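Local coordinates for universal stress protein (Archaeoglobus fulgidus, PDB 6HCD) that is of unknown function but belongs to the universal stress protein A family, whose alpha/beta fold binds nucleotides in some members, at residues E71-A76 with L98-K103; E39-F44 with A120-I125; D111-V116 with A147-I152; V56-S61 with S81-I86. All coordinates share one frame; numbering follows the deposited sequence.

Contact 1. Residues E71-A76 with L98-K103; sequences EDIIEA and LLVRGK
Ile73 and Ala76 face Leu98 and Val100 across a wide separation: helix 71-76 runs nearly antiparallel to strand 98-100, at 153°, and the short axes come no closer than 10.3 Å. With the backbones this far apart, Ala76 and Leu98 have the closest pair of CA atoms, at 7.5 Å, and the space between is bridged entirely by apolar side chains. Leu98 and Ile73 share the bridge, each with two contacts. Leu98 leaves the strand toward the helix, and with CG anti to the backbone N (chi1 178°) its two methyls part: CD1 meets Ala76 CB at 3.9 Å, while CD2 meets Ile73 CG2, also at 3.9 Å. The fork of Leu98 thus spans residues one helical turn apart. The side chains of Ile73 and Leu98 lie roughly perpendicular, so the contact is of methyl against methyl and not of chains lying alongside. Ile73 in turn uses both of its branches. While CG2 serves Leu98, the longer arm ends in CD1, which approaches Val100 CG2 at a looser 4.2 Å. The modest 144 Å² buried in total agrees with these few points of touch. Arg101 and Lys103, beyond the strand, turn to another helix, where Arg101 pairs with Asp108 and Glu115, and Lys103 with Asp111. The packing joins the helix and the second strand of a beta-alpha-beta unit made of strand 56-62, helix 70-89 and strand 94-100, and Ile73 and Ala76 also rest on Leu62 of the first strand.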
loop_
_atom_site.group_PDB
_atom_site.type_symbol
_atom_site.label_atom_id
_atom_site.label_comp_id
_atom_site.label_asym_id
_atom_site.label_seq_id
_atom_site.Cartn_x
_atom_site.Cartn_y
_atom_site.Cartn_z
ATOM N N GLU A 71 25.588 -1.455 18.852
ATOM C CA GLU A 71 24.628 -0.385 19.146
ATOM C C GLU A 71 23.517 -0.320 18.082
ATOM O O GLU A 71 22.385 0.031 18.402
ATOM C CB GLU A 71 25.348 0.959 19.255
ATOM C CG GLU A 71 26.173 1.094 20.524
ATOM C CD GLU A 71 26.749 2.477 20.770
ATOM O OE1 GLU A 71 26.832 3.261 19.804
ATOM O OE2 GLU A 71 27.111 2.770 21.930
ATOM N N ASP A 72 23.848 -0.631 16.824
ATOM C CA ASP A 72 22.860 -0.749 15.747
ATOM C C ASP A 72 21.807 -1.807 16.113
ATOM O O ASP A 72 20.604 -1.608 15.899
ATOM C CB ASP A 72 23.494 -1.157 14.412
ATOM C CG ASP A 72 24.256 -0.056 13.701
ATOM O OD1 ASP A 72 23.916 1.124 13.915
ATOM O OD2 ASP A 72 25.179 -0.402 12.929
ATOM N N ILE A 73 22.273 -2.938 16.647
ATOM C CA ILE A 73 21.401 -4.061 16.917
ATOM C C ILE A 73 20.547 -3.746 18.149
ATOM O O ILE A 73 19.359 -4.081 18.188
ATOM C CB ILE A 73 22.179 -5.381 17.095
ATOM C CG1 ILE A 73 23.200 -5.649 15.986
ATOM C CG2 ILE A 73 21.173 -6.515 17.222
ATOM C CD1 ILE A 73 22.802 -6.707 14.980
ATOM N N ILE A 74 21.169 -3.108 19.147
ATOM C CA ILE A 74 20.501 -2.684 20.384
ATOM C C ILE A 74 19.349 -1.751 20.015
ATOM O O ILE A 74 18.234 -1.956 20.460
ATOM C CB ILE A 74 21.493 -2.010 21.368
ATOM C CG1 ILE A 74 22.577 -2.976 21.851
ATOM C CG2 ILE A 74 20.758 -1.388 22.543
ATOM C CD1 ILE A 74 22.044 -4.280 22.386
ATOM N N GLU A 75 19.643 -0.713 19.228
ATOM C CA GLU A 75 18.650 0.278 18.820
ATOM C C GLU A 75 17.497 -0.425 18.087
ATOM O O GLU A 75 16.344 -0.123 18.309
ATOM C CB GLU A 75 19.280 1.356 17.935
ATOM C CG GLU A 75 18.399 2.581 17.762
ATOM C CD GLU A 75 19.048 3.754 17.046
ATOM O OE1 GLU A 75 19.855 3.510 16.127
ATOM O OE2 GLU A 75 18.747 4.911 17.413
ATOM N N ALA A 76 17.817 -1.362 17.192
ATOM C CA ALA A 76 16.781 -2.042 16.423
ATOM C C ALA A 76 15.870 -2.846 17.367
ATOM O O ALA A 76 14.657 -2.817 17.237
ATOM C CB ALA A 76 17.413 -2.901 15.371
ATOM N N LEU A 98 13.228 -9.448 14.746
ATOM C CA LEU A 98 14.483 -8.857 14.269
ATOM C C LEU A 98 15.050 -9.789 13.210
ATOM O O LEU A 98 15.124 -10.990 13.451
ATOM C CB LEU A 98 15.456 -8.709 15.446
ATOM C CG LEU A 98 16.830 -8.139 15.097
ATOM C CD1 LEU A 98 16.711 -6.700 14.629
ATOM C CD2 LEU A 98 17.772 -8.251 16.282
ATOM N N LEU A 99 15.436 -9.232 12.058
ATOM C CA LEU A 99 15.980 -10.021 10.954
ATOM C C LEU A 99 17.441 -9.625 10.715
ATOM O O LEU A 99 17.740 -8.518 10.274
ATOM C CB LEU A 99 15.142 -9.803 9.691
ATOM C CG LEU A 99 13.641 -10.057 9.818
ATOM C CD1 LEU A 99 12.921 -9.682 8.537
ATOM C CD2 LEU A 99 13.354 -11.501 10.203
ATOM N N VAL A 100 18.346 -10.567 10.992
ATOM C CA VAL A 100 19.748 -10.435 10.657
ATOM C C VAL A 100 20.120 -11.683 9.851
ATOM O O VAL A 100 20.423 -12.721 10.410
ATOM C CB VAL A 100 20.614 -10.247 11.916
ATOM C CG1 VAL A 100 22.053 -9.965 11.552
ATOM C CG2 VAL A 100 20.083 -9.132 12.801
ATOM N N ARG A 101 20.010 -11.569 8.527
ATOM C CA ARG A 101 19.932 -12.716 7.624
ATOM C C ARG A 101 20.839 -12.525 6.397
ATOM O O ARG A 101 20.721 -13.269 5.414
ATOM C CB ARG A 101 18.478 -12.890 7.164
ATOM C CG ARG A 101 17.466 -12.929 8.296
ATOM C CD ARG A 101 16.237 -13.755 7.969
ATOM N NE ARG A 101 15.431 -13.180 6.905
ATOM C CZ ARG A 101 14.262 -13.666 6.497
ATOM N NH1 ARG A 101 13.842 -14.826 6.976
ATOM N NH2 ARG A 101 13.527 -12.991 5.617
ATOM N N GLY A 102 21.745 -11.544 6.455
ATOM C CA GLY A 102 22.684 -11.263 5.371
ATOM C C GLY A 102 22.020 -10.702 4.122
ATOM O O GLY A 102 22.579 -10.806 3.054
ATOM N N LYS A 103 20.845 -10.074 4.259
ATOM C CA LYS A 103 20.114 -9.512 3.117
ATOM C C LYS A 103 20.003 -7.995 3.255
ATOM O O LYS A 103 20.166 -7.448 4.348
ATOM C CB LYS A 103 18.712 -10.123 3.047
ATOM C CG LYS A 103 18.685 -11.608 2.733
ATOM C CD LYS A 103 17.282 -12.184 2.688
ATOM C CE LYS A 103 17.257 -13.635 2.264
ATOM N NZ LYS A 103 15.879 -14.177 2.314
#

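Contact 2. Residues E39-F44 with A120-I125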
loop_
_atom_site.group_PDB
_atom_site.type_symbol
_atom_site.label_atom_id
_atom_site.label_comp_id
_atom_site.label_asym_id
_atom_site.label_seq_id
_atom_site.Cartn_x
_atom_site.Cartn_y
_atom_site.Cartn_z
ATOM N N GLU A 39 5.077 5.573 14.327
ATOM C CA GLU A 39 3.874 5.483 15.156
ATOM C C GLU A 39 2.615 5.422 14.283
ATOM O O GLU A 39 1.715 4.646 14.582
ATOM C CB GLU A 39 3.739 6.683 16.096
ATOM C CG GLU A 39 4.675 6.690 17.271
ATOM C CD GLU A 39 4.516 7.917 18.153
ATOM O OE1 GLU A 39 3.810 8.864 17.752
ATOM O OE2 GLU A 39 5.105 7.934 19.244
ATOM N N ARG A 40 2.539 6.257 13.244
ATOM C CA ARG A 40 1.372 6.307 12.356
ATOM C C ARG A 40 1.259 4.984 11.590
ATOM O O ARG A 40 0.142 4.461 11.409
ATOM C CB ARG A 40 1.449 7.489 11.383
ATOM C CG ARG A 40 1.254 8.851 12.031
ATOM C CD ARG A 40 1.188 9.989 11.025
ATOM N NE ARG A 40 2.393 10.101 10.211
ATOM C CZ ARG A 40 3.439 10.875 10.490
ATOM N NH1 ARG A 40 3.489 11.576 11.615
ATOM N NH2 ARG A 40 4.427 10.959 9.613
ATOM N N VAL A 41 2.413 4.462 11.153
ATOM C CA VAL A 41 2.505 3.177 10.450
ATOM C C VAL A 41 1.928 2.078 11.345
ATOM O O VAL A 41 1.091 1.278 10.919
ATOM C CB VAL A 41 3.950 2.878 10.015
ATOM C CG1 VAL A 41 4.119 1.437 9.544
ATOM C CG2 VAL A 41 4.404 3.831 8.906
ATOM N N LEU A 42 2.372 2.060 12.601
ATOM C CA LEU A 42 1.984 1.027 13.570
ATOM C C LEU A 42 0.500 1.140 13.917
ATOM O O LEU A 42 -0.160 0.135 14.037
ATOM C CB LEU A 42 2.856 1.163 14.818
ATOM C CG LEU A 42 4.305 0.720 14.655
ATOM C CD1 LEU A 42 5.179 1.300 15.759
ATOM C CD2 LEU A 42 4.425 -0.791 14.598
ATOM N N ARG A 43 -0.008 2.365 14.096
ATOM C CA ARG A 43 -1.421 2.579 14.411
ATOM C C ARG A 43 -2.294 2.042 13.265
ATOM O O ARG A 43 -3.318 1.405 13.518
ATOM C CB ARG A 43 -1.705 4.057 14.701
ATOM C CG ARG A 43 -1.172 4.509 16.050
ATOM C CD ARG A 43 -1.811 5.788 16.562
ATOM N NE ARG A 43 -1.466 6.920 15.721
ATOM C CZ ARG A 43 -0.410 7.708 15.916
ATOM N NH1 ARG A 43 0.405 7.481 16.933
ATOM N NH2 ARG A 43 -0.165 8.709 15.091
ATOM N N PHE A 44 -1.888 2.281 12.016
ATOM C CA PHE A 44 -2.677 1.788 10.868
ATOM C C PHE A 44 -2.638 0.254 10.817
ATOM O O PHE A 44 -3.663 -0.380 10.593
ATOM C CB PHE A 44 -2.191 2.362 9.534
ATOM C CG PHE A 44 -3.182 2.161 8.415
ATOM C CD1 PHE A 44 -3.200 0.982 7.688
ATOM C CD2 PHE A 44 -4.121 3.135 8.120
ATOM C CE1 PHE A 44 -4.112 0.805 6.661
ATOM C CE2 PHE A 44 -5.025 2.959 7.085
ATOM C CZ PHE A 44 -5.019 1.791 6.361
ATOM N N ALA A 120 -0.706 -8.540 4.400
ATOM C CA ALA A 120 -0.164 -7.329 3.805
ATOM C C ALA A 120 1.098 -6.918 4.565
ATOM O O ALA A 120 1.335 -7.372 5.703
ATOM C CB ALA A 120 -1.194 -6.216 3.834
ATOM N N ILE A 121 1.900 -6.083 3.894
ATOM C CA ILE A 121 3.027 -5.378 4.486
ATOM C C ILE A 121 2.609 -3.918 4.666
ATOM O O ILE A 121 2.100 -3.314 3.746
ATOM C CB ILE A 121 4.285 -5.474 3.605
ATOM C CG1 ILE A 121 4.618 -6.918 3.225
ATOM C CG2 ILE A 121 5.460 -4.762 4.255
ATOM C CD1 ILE A 121 5.670 -7.019 2.152
ATOM N N VAL A 122 2.857 -3.372 5.847
ATOM C CA VAL A 122 2.594 -1.959 6.091
ATOM C C VAL A 122 3.950 -1.276 6.301
ATOM O O VAL A 122 4.758 -1.770 7.078
ATOM C CB VAL A 122 1.660 -1.749 7.296
ATOM C CG1 VAL A 122 1.253 -0.296 7.427
ATOM C CG2 VAL A 122 0.450 -2.650 7.252
ATOM N N ILE A 123 4.188 -0.184 5.565
ATOM C CA ILE A 123 5.466 0.489 5.569
ATOM C C ILE A 123 5.252 1.998 5.498
ATOM O O ILE A 123 4.270 2.472 4.915
ATOM C CB ILE A 123 6.356 -0.019 4.416
ATOM C CG1 ILE A 123 7.820 0.338 4.653
ATOM C CG2 ILE A 123 5.843 0.461 3.061
ATOM C CD1 ILE A 123 8.787 -0.544 3.873
ATOM N N GLY A 124 6.216 2.736 6.056
ATOM C CA GLY A 124 6.240 4.186 6.002
ATOM C C GLY A 124 6.951 4.692 4.751
ATOM O O GLY A 124 7.897 4.091 4.256
ATOM N N ILE A 125 6.443 5.801 4.229
ATOM C CA ILE A 125 6.926 6.495 3.040
ATOM C C ILE A 125 7.419 7.870 3.481
ATOM O O ILE A 125 6.685 8.556 4.148
ATOM C CB ILE A 125 5.771 6.702 2.033
ATOM C CG1 ILE A 125 5.110 5.395 1.614
ATOM C CG2 ILE A 125 6.211 7.511 0.827
ATOM C CD1 ILE A 125 6.067 4.375 1.137
#
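The helical turn that presses Val41 onto Val122 and Gly124 is closed by the backbone bond from Arg43 N to Glu39 O, 2.9 Å. On its outer side Arg43 NH1 reaches Glu39 OE1 in the plane of the guanidinium, although at 3.8 Å this salt bridge is long. The inner side is apolar, and the axes of helix 39-44 and strand 120-124 approach to 7.9 Å, nearly antiparallel at 159°. Val41 splits its methyls between two targets. CG1, anti to the backbone N (chi1 168°), meets Val122 CG1 at 4.0 Å; the valine side chains lie alongside, pointing opposite ways. CG2 sits on the strand backbone itself, 3.5 Å from Gly124 CA, a close fit made possible by the lack of a side chain there. Val122 CG1 also lies 3.8 Å from Val41 O. Phe44 continues the same helix face onto Ile152 and Ile154, and reaches Arg52 of the second subunit. Gly124 O is hydrogen-bonded to an unidentified ligand, probably from the crystallisation liquor. A helix laid antiparallel along parallel strands is characteristic of the Rossmann-like alpha/beta fold of this family, here with strand order 94-100, 56-62, 27-30, 120-128, 151-154.

Contact 3. Residues D111-V116 with A147-I152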
loop_
_atom_site.group_PDB
_atom_site.type_symbol
_atom_site.label_atom_id
_atom_site.label_comp_id
_atom_site.label_asym_id
_atom_site.label_seq_id
_atom_site.Cartn_x
_atom_site.Cartn_y
_atom_site.Cartn_z
ATOM N N ASP A 111 10.816 -11.136 1.634
ATOM C CA ASP A 111 10.952 -12.579 1.834
ATOM C C ASP A 111 10.257 -13.002 3.135
ATOM O O ASP A 111 9.579 -14.008 3.163
ATOM C CB ASP A 111 12.423 -12.999 1.834
ATOM C CG ASP A 111 13.073 -12.903 0.468
ATOM O OD1 ASP A 111 12.339 -12.716 -0.527
ATOM O OD2 ASP A 111 14.304 -12.993 0.419
ATOM N N PHE A 112 10.436 -12.221 4.209
ATOM C CA PHE A 112 9.786 -12.493 5.483
ATOM C C PHE A 112 8.261 -12.562 5.304
ATOM O O PHE A 112 7.618 -13.486 5.814
ATOM C CB PHE A 112 10.131 -11.429 6.531
ATOM C CG PHE A 112 9.505 -11.697 7.873
ATOM C CD1 PHE A 112 10.056 -12.635 8.730
ATOM C CD2 PHE A 112 8.340 -11.052 8.265
ATOM C CE1 PHE A 112 9.475 -12.901 9.955
ATOM C CE2 PHE A 112 7.763 -11.311 9.500
ATOM C CZ PHE A 112 8.319 -12.254 10.331
ATOM N N ALA A 113 7.693 -11.572 4.601
ATOM C CA ALA A 113 6.254 -11.500 4.359
ATOM C C ALA A 113 5.769 -12.764 3.628
ATOM O O ALA A 113 4.716 -13.288 3.950
ATOM C CB ALA A 113 5.924 -10.255 3.581
ATOM N N ASP A 114 6.544 -13.234 2.653
ATOM C CA ASP A 114 6.205 -14.492 1.930
ATOM C C ASP A 114 6.315 -15.697 2.877
ATOM O O ASP A 114 5.475 -16.586 2.861
ATOM C CB ASP A 114 7.081 -14.663 0.690
ATOM C CG ASP A 114 6.746 -13.705 -0.436
ATOM O OD1 ASP A 114 5.649 -13.103 -0.392
ATOM O OD2 ASP A 114 7.597 -13.550 -1.340
ATOM N N GLU A 115 7.349 -15.708 3.721
ATOM C CA GLU A 115 7.625 -16.835 4.620
ATOM C C GLU A 115 6.476 -17.015 5.623
ATOM O O GLU A 115 6.165 -18.139 5.983
ATOM C CB GLU A 115 8.962 -16.643 5.336
ATOM C CG GLU A 115 10.162 -16.843 4.427
ATOM C CD GLU A 115 11.423 -16.084 4.809
ATOM O OE1 GLU A 115 11.491 -15.566 5.928
ATOM O OE2 GLU A 115 12.326 -16.001 3.974
ATOM N N VAL A 116 5.863 -15.916 6.082
ATOM C CA VAL A 116 4.809 -15.982 7.102
ATOM C C VAL A 116 3.420 -15.874 6.456
ATOM O O VAL A 116 2.424 -15.808 7.179
ATOM C CB VAL A 116 4.995 -14.935 8.215
ATOM C CG1 VAL A 116 6.354 -15.078 8.872
ATOM C CG2 VAL A 116 4.763 -13.517 7.717
ATOM N N ALA A 147 7.667 -6.718 -3.578
ATOM C CA ALA A 147 6.800 -7.544 -2.737
ATOM C C ALA A 147 5.883 -8.420 -3.591
ATOM O O ALA A 147 5.417 -7.981 -4.627
ATOM C CB ALA A 147 6.003 -6.684 -1.794
ATOM N N ASN A 148 5.595 -9.624 -3.096
ATOM C CA ASN A 148 4.506 -10.455 -3.650
ATOM C C ASN A 148 3.189 -10.141 -2.935
ATOM O O ASN A 148 2.127 -10.220 -3.550
ATOM C CB ASN A 148 4.918 -11.920 -3.666
ATOM C CG ASN A 148 6.127 -12.105 -4.551
ATOM O OD1 ASN A 148 6.110 -11.729 -5.726
ATOM N ND2 ASN A 148 7.192 -12.656 -3.987
ATOM N N LYS A 149 3.293 -9.615 -1.711
ATOM C CA LYS A 149 2.117 -9.368 -0.896
ATOM C C LYS A 149 1.628 -7.946 -1.148
ATOM O O LYS A 149 2.382 -7.115 -1.639
ATOM C CB LYS A 149 2.461 -9.609 0.570
ATOM C CG LYS A 149 2.791 -11.051 0.910
ATOM C CD LYS A 149 1.692 -12.043 0.578
ATOM C CE LYS A 149 2.035 -13.460 0.970
ATOM N NZ LYS A 149 2.828 -14.157 -0.070
ATOM N N PRO A 150 0.357 -7.630 -0.833
ATOM C CA PRO A 150 -0.095 -6.239 -0.836
ATOM C C PRO A 150 0.808 -5.365 0.052
ATOM O O PRO A 150 1.240 -5.836 1.112
ATOM C CB PRO A 150 -1.500 -6.337 -0.236
ATOM C CG PRO A 150 -1.959 -7.736 -0.623
ATOM C CD PRO A 150 -0.710 -8.586 -0.453
ATOM N N VAL A 151 1.102 -4.131 -0.392
ATOM C CA VAL A 151 1.898 -3.187 0.427
ATOM C C VAL A 151 1.052 -1.943 0.693
ATOM O O VAL A 151 0.574 -1.295 -0.241
ATOM C CB VAL A 151 3.240 -2.818 -0.235
ATOM C CG1 VAL A 151 4.046 -1.836 0.623
ATOM C CG2 VAL A 151 4.060 -4.052 -0.565
ATOM N N ILE A 152 0.868 -1.650 1.979
ATOM C CA ILE A 152 0.128 -0.500 2.434
ATOM C C ILE A 152 1.151 0.580 2.820
ATOM O O ILE A 152 1.993 0.382 3.715
ATOM C CB ILE A 152 -0.789 -0.888 3.608
ATOM C CG1 ILE A 152 -1.742 -2.027 3.222
ATOM C CG2 ILE A 152 -1.525 0.328 4.146
ATOM C CD1 ILE A 152 -2.568 -2.566 4.364
HETATM O O HOH W 1 6.239 -10.464 -0.203
HETATM O O HOH W 2 3.488 -16.652 1.181
#
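Asp114 and Asn148 approach each other nearly at right angles as chains, yet their flat ends turn almost into one plane, with carboxylate and amide only 17° apart. This alignment suits the bond they make: Asn148 ND2 donates to Asp114 OD2 at 2.8 Å, with an N-H...O angle of 164°. The acceptor lies in the amide plane, and the donor arrives on the syn side of OD2, a little out of the carboxylate plane. Lys149 approaches differently. Its NZ meets Asp114 OD1 at 3.0 Å from above the carboxylate, 37° out of plane, in a salt bridge. The bends of the lysine at chi2 and chi4 shorten its reach and bring NZ to the carboxylate; on the way CG passes Ala113 CB at 4.2 Å. Two waters complete the joint. One donates to Asp114 OD1 at 2.7 Å and accepts from Asn148 N, so OD1 serves a water as well as the ammonium. The other accepts from Lys149 NZ and donates to Asp114 O at 2.6 Å, tying the same lysine to the helix backbone. Asn148 OD1 is engaged in turn by Lys127 of the second subunit, and Val151 and Ile152 extend the sheet into that subunit as an antiparallel ladder. Each carboxylate oxygen of Asp114 therefore has its own side-chain donor, an arrangement that fixes the rotation of the group; with an ammonium so near, its negative charge is probably stabilised, and the last turn of helix 105-115 is clamped to the loop leading into strand 151-154.

Contact 4. Residues V56-S61 with S81-I86; sequences VYVVHS and SWAVSI
The ring of Trp82, the residue just before the Ala83 and Val84 that meet Val58, turns to other partners: Ile86 CG1 lies over one face, 4.1 Å above the plane and toward the rim, while Glu39 and Leu42 of a neighbouring helix touch its six-membered portion. Trp82 O accepts twice, from Ile86 N and from Ser85 OG at 2.8 Å; the hydroxyl comes in at a C=O...O angle of 127°, tilted 19° from the carbonyl plane. Both bonds stay within the helix, whereas the contact with the strand is made by methyls. Val58 is its hub, and its two branches diverge. CG1, anti to the backbone N (chi1 -174°), touches Ala83 CB at 3.6 Å, the tighter of the two meetings. CG2 reaches Val84 CG2 at 4.0 Å. One strand residue thus fits against two consecutive helix residues. The closest CA atoms, those of Val58 and Val84, are 6.9 Å apart. Only 113 Å² is covered in all, yet all three residues are buried. Ala83 also leans on Leu42 and Val58 on Val29, so helix 70-89 packs on strand 56-62 beside helix 36-52, while strands 27-30 and 94-100 flank the strand on its two sides.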
loop_
_atom_site.group_PDB
_atom_site.type_symbol
_atom_site.label_atom_id
_atom_site.label_comp_id
_atom_site.label_asym_id
_atom_site.label_seq_id
_atom_site.Cartn_x
_atom_site.Cartn_y
_atom_site.Cartn_z
ATOM N N VAL A 56 0.063 -8.698 14.606
ATOM C CA VAL A 56 1.008 -7.885 13.878
ATOM C C VAL A 56 2.419 -8.424 14.137
ATOM O O VAL A 56 2.838 -8.535 15.278
ATOM C CB VAL A 56 0.904 -6.399 14.278
ATOM C CG1 VAL A 56 1.912 -5.555 13.523
ATOM C CG2 VAL A 56 -0.510 -5.858 14.076
ATOM N N TYR A 57 3.159 -8.712 13.066
ATOM C CA TYR A 57 4.578 -9.032 13.154
ATOM C C TYR A 57 5.369 -7.781 12.777
ATOM O O TYR A 57 5.304 -7.341 11.642
ATOM C CB TYR A 57 4.953 -10.173 12.207
ATOM C CG TYR A 57 4.450 -11.544 12.576
ATOM C CD1 TYR A 57 3.595 -11.762 13.649
ATOM C CD2 TYR A 57 4.800 -12.637 11.790
ATOM C CE1 TYR A 57 3.126 -13.032 13.954
ATOM C CE2 TYR A 57 4.335 -13.910 12.078
ATOM C CZ TYR A 57 3.494 -14.106 13.160
ATOM O OH TYR A 57 3.047 -15.356 13.450
ATOM N N VAL A 58 6.102 -7.221 13.747
ATOM C CA VAL A 58 6.883 -6.032 13.528
ATOM C C VAL A 58 8.305 -6.465 13.174
ATOM O O VAL A 58 8.931 -7.202 13.945
ATOM C CB VAL A 58 6.896 -5.116 14.769
ATOM C CG1 VAL A 58 7.587 -3.814 14.465
ATOM C CG2 VAL A 58 5.512 -4.845 15.322
ATOM N N VAL A 59 8.815 -5.981 12.034
ATOM C CA VAL A 59 10.132 -6.411 11.561
ATOM C C VAL A 59 11.063 -5.211 11.411
ATOM O O VAL A 59 10.630 -4.082 11.073
ATOM C CB VAL A 59 10.048 -7.187 10.243
ATOM C CG1 VAL A 59 9.177 -8.412 10.419
ATOM C CG2 VAL A 59 9.542 -6.323 9.098
ATOM N N HIS A 60 12.343 -5.477 11.672
ATOM C CA HIS A 60 13.436 -4.595 11.320
ATOM C C HIS A 60 14.611 -5.466 10.852
ATOM O O HIS A 60 14.910 -6.453 11.492
ATOM C CB HIS A 60 13.853 -3.701 12.494
ATOM C CG HIS A 60 14.898 -2.721 12.098
ATOM N ND1 HIS A 60 14.586 -1.467 11.615
ATOM C CD2 HIS A 60 16.247 -2.806 12.092
ATOM C CE1 HIS A 60 15.700 -0.807 11.341
ATOM N NE2 HIS A 60 16.738 -1.613 11.622
ATOM N N SER A 61 15.256 -5.056 9.755
ATOM C CA SER A 61 16.276 -5.823 9.056
ATOM C C SER A 61 17.651 -5.164 9.201
ATOM O O SER A 61 17.779 -3.968 8.965
ATOM C CB SER A 61 15.907 -5.960 7.606
ATOM O OG SER A 61 16.982 -6.525 6.859
ATOM N N SER A 81 10.699 -3.427 20.385
ATOM C CA SER A 81 10.046 -3.509 21.678
ATOM C C SER A 81 9.036 -2.362 21.829
ATOM O O SER A 81 7.903 -2.537 22.265
ATOM C CB SER A 81 11.076 -3.531 22.788
ATOM O OG SER A 81 10.429 -3.468 24.046
ATOM N N TRP A 82 9.474 -1.159 21.475
ATOM C CA TRP A 82 8.629 0.033 21.465
ATOM C C TRP A 82 7.445 -0.172 20.513
ATOM O O TRP A 82 6.304 0.107 20.837
ATOM C CB TRP A 82 9.482 1.237 21.074
ATOM C CG TRP A 82 8.719 2.465 20.704
ATOM C CD1 TRP A 82 8.241 3.416 21.554
ATOM C CD2 TRP A 82 8.425 2.926 19.372
ATOM N NE1 TRP A 82 7.654 4.429 20.846
ATOM C CE2 TRP A 82 7.733 4.150 19.505
ATOM C CE3 TRP A 82 8.651 2.413 18.086
ATOM C CZ2 TRP A 82 7.272 4.863 18.394
ATOM C CZ3 TRP A 82 8.172 3.103 17.000
ATOM C CH2 TRP A 82 7.469 4.301 17.151
ATOM N N ALA A 83 7.730 -0.655 19.309
ATOM C CA ALA A 83 6.697 -0.830 18.286
ATOM C C ALA A 83 5.611 -1.793 18.771
ATOM O O ALA A 83 4.442 -1.527 18.575
ATOM C CB ALA A 83 7.328 -1.293 16.992
ATOM N N VAL A 84 5.998 -2.921 19.374
ATOM C CA VAL A 84 5.036 -3.910 19.881
ATOM C C VAL A 84 4.180 -3.292 21.001
ATOM O O VAL A 84 2.984 -3.581 21.106
ATOM C CB VAL A 84 5.746 -5.208 20.321
ATOM C CG1 VAL A 84 4.882 -6.053 21.263
ATOM C CG2 VAL A 84 6.225 -6.018 19.108
ATOM N N SER A 85 4.770 -2.414 21.829
ATOM C CA SER A 85 4.009 -1.755 22.886
ATOM C C SER A 85 2.922 -0.863 22.262
ATOM O O SER A 85 1.803 -0.823 22.743
ATOM C CB SER A 85 4.923 -1.028 23.865
ATOM O OG SER A 85 5.290 0.257 23.391
ATOM N N ILE A 86 3.233 -0.188 21.153
ATOM C CA ILE A 86 2.256 0.640 20.433
ATOM C C ILE A 86 1.106 -0.249 19.920
ATOM O O ILE A 86 -0.061 0.083 20.067
ATOM C CB ILE A 86 2.928 1.438 19.292
ATOM C CG1 ILE A 86 3.943 2.468 19.807
ATOM C CG2 ILE A 86 1.891 2.087 18.401
ATOM C CD1 ILE A 86 3.351 3.603 20.586
#

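All four contacts reach one sheet. Contacts 1 and 4 share helix 70-89, with centres 13 Å apart, and the strands meet where Leu99 N probably bonds to His60 O at 2.9 Å. Contacts 2 and 3 lie 14 Å apart between centres on neighbouring strands, linked by a probable bond from Ile152 N to Ile121 O of 2.7 Å; Ala113 CB also packs on Ile121 CD1 at 3.5 Å. Both of these contacts touch the second subunit. Gly124 O (contact 2) and Ser61 N (contact 4) each hydrogen-bond an unidentified ligand, probably from the crystallisation liquor, and the side chain of Ile123 comes about 4 Å from one. Some relatives bind nucleotides, not necessarily here.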